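Local coordinates for protein beta-agarase (Persicobacter, PDB 6AII) that probably cleaves the beta-1,4 linkages of agarose to release neoagarobiose, as a beta-agarase of glycoside hydrolase family 16, at residues 133-138 and 280-285. Numbering follows the deposited sequence.
Sequences NNVWMI and MKLIIN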
# COMPACT_ATOMS: atom_id res chain seq x y z
N ASN A 133 4.34 -2.32 5.52
CA ASN A 133 4.84 -1.87 4.24
C ASN A 133 3.58 -1.63 3.38
O ASN A 133 2.90 -2.58 3.04
CB ASN A 133 5.74 -2.92 3.60
CG ASN A 133 7.02 -3.22 4.33
OD1 ASN A 133 8.08 -2.99 3.70
ND2 ASN A 133 6.94 -3.82 5.55
N ASN A 134 3.28 -0.37 3.05
CA ASN A 134 1.97 -0.01 2.52
C ASN A 134 2.09 0.72 1.16
O ASN A 134 2.95 1.54 0.98
CB ASN A 134 1.25 0.95 3.45
CG ASN A 134 0.93 0.37 4.81
OD1 ASN A 134 0.63 -0.82 4.97
ND2 ASN A 134 0.98 1.27 5.79
N VAL A 135 1.19 0.38 0.27
CA VAL A 135 0.99 1.05 -1.01
C VAL A 135 -0.53 1.30 -1.12
O VAL A 135 -1.32 0.36 -1.12
CB VAL A 135 1.48 0.23 -2.21
CG1 VAL A 135 1.35 1.06 -3.48
CG2 VAL A 135 2.90 -0.24 -2.05
N TRP A 136 -0.93 2.57 -1.17
CA TRP A 136 -2.35 2.85 -1.09
C TRP A 136 -2.64 4.21 -1.72
O TRP A 136 -1.73 4.92 -2.04
CB TRP A 136 -2.89 2.72 0.32
CG TRP A 136 -2.21 3.57 1.36
CD1 TRP A 136 -0.93 3.45 1.84
CD2 TRP A 136 -2.80 4.66 2.07
NE1 TRP A 136 -0.69 4.38 2.82
CE2 TRP A 136 -1.82 5.13 2.96
CE3 TRP A 136 -4.06 5.27 1.98
CZ2 TRP A 136 -2.10 6.16 3.86
CZ3 TRP A 136 -4.32 6.29 2.86
CH2 TRP A 136 -3.32 6.77 3.72
N MET A 137 -3.91 4.48 -1.89
CA MET A 137 -4.30 5.71 -2.58
C MET A 137 -5.45 6.35 -1.81
O MET A 137 -6.31 5.64 -1.28
CB MET A 137 -4.75 5.35 -4.01
CG MET A 137 -3.69 4.55 -4.77
SD MET A 137 -3.95 4.58 -6.57
CE MET A 137 -5.47 3.67 -6.64
N ILE A 138 -5.52 7.68 -1.81
CA ILE A 138 -6.64 8.31 -1.08
C ILE A 138 -6.98 9.66 -1.72
O ILE A 138 -6.12 10.32 -2.29
CB ILE A 138 -6.35 8.50 0.42
CG1 ILE A 138 -7.62 8.93 1.17
CG2 ILE A 138 -5.22 9.43 0.68
CD1 ILE A 138 -7.70 8.41 2.56
N MET A 280 -7.27 10.41 -6.66
CA MET A 280 -6.49 9.97 -5.53
C MET A 280 -5.00 10.21 -5.73
O MET A 280 -4.45 10.02 -6.84
CB MET A 280 -6.73 8.50 -5.26
CG MET A 280 -8.16 8.18 -4.97
SD MET A 280 -8.35 6.43 -4.47
CE MET A 280 -10.13 6.35 -4.41
N LYS A 281 -4.32 10.52 -4.60
CA LYS A 281 -2.85 10.55 -4.57
C LYS A 281 -2.38 9.13 -4.19
O LYS A 281 -3.14 8.44 -3.49
CB LYS A 281 -2.29 11.53 -3.55
CG LYS A 281 -2.53 12.99 -3.95
CD LYS A 281 -2.00 13.96 -2.94
CE LYS A 281 -2.23 15.39 -3.41
NZ LYS A 281 -1.57 16.31 -2.45
N LEU A 282 -1.18 8.77 -4.64
CA LEU A 282 -0.55 7.51 -4.25
C LEU A 282 0.33 7.79 -3.03
O LEU A 282 1.11 8.74 -2.98
CB LEU A 282 0.25 6.99 -5.45
CG LEU A 282 1.06 5.71 -5.20
CD1 LEU A 282 0.15 4.54 -4.97
CD2 LEU A 282 1.97 5.47 -6.40
N ILE A 283 0.25 6.88 -2.04
CA ILE A 283 1.03 6.94 -0.86
C ILE A 283 1.81 5.62 -0.74
O ILE A 283 1.21 4.54 -0.89
CB ILE A 283 0.11 7.18 0.38
CG1 ILE A 283 -0.75 8.45 0.16
CG2 ILE A 283 0.92 7.24 1.67
CD1 ILE A 283 -1.56 8.91 1.33
N ILE A 284 3.09 5.72 -0.48
CA ILE A 284 3.92 4.53 -0.16
C ILE A 284 4.64 4.83 1.16
O ILE A 284 5.29 5.85 1.30
CB ILE A 284 4.93 4.20 -1.25
CG1 ILE A 284 4.22 4.11 -2.60
CG2 ILE A 284 5.65 2.92 -0.85
CD1 ILE A 284 5.11 3.56 -3.69
N ASN A 285 4.44 3.97 2.14
CA ASN A 285 5.02 4.28 3.42
C ASN A 285 5.25 3.01 4.24
O ASN A 285 4.73 1.92 3.94
CB ASN A 285 4.14 5.23 4.26
CG ASN A 285 2.97 4.53 4.92
OD1 ASN A 285 1.98 4.22 4.29
ND2 ASN A 285 3.04 4.26 6.21
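N134, W136 and I138 pair with N285, I283 and K281 in antiparallel register, each through two backbone hydrogen bonds; W136 N to I283 O is 2.9 Å and I283 N to W136 O is 2.8 Å. The indole of W136 lies across I283. CD1 of I283 sits over the six-membered ring of W136, 3.9 Å from its centroid, and also meets I138 CG2. At the ring edge W136 NE1 donates to N285 OD1 at 3.1 Å. The bond is nearly straight (166°) and the oxygen lies in the ring plane. A chi1 of 56° swings the indole over the partner strand. N134 ND2 adds a weak bond to the same OD1, while N285 ND2 is held by E287. The two strands belong to the concave sheet of the GH16 beta-sandwich jelly roll. W136 and N134 lie beside E145, D147 and E150 of strand 144-151, which match the family's E-x-D-x-x-E active-site motif, so this face probably lines the cleft. A leucine in place of W136 would probably cost N285 OD1 its indole N-H partner and take away the ring over I283 CD1. On the other face L282 CD1 touches M137 CG at 3.8 Å, and L282 and I284 pack on strand 312-325.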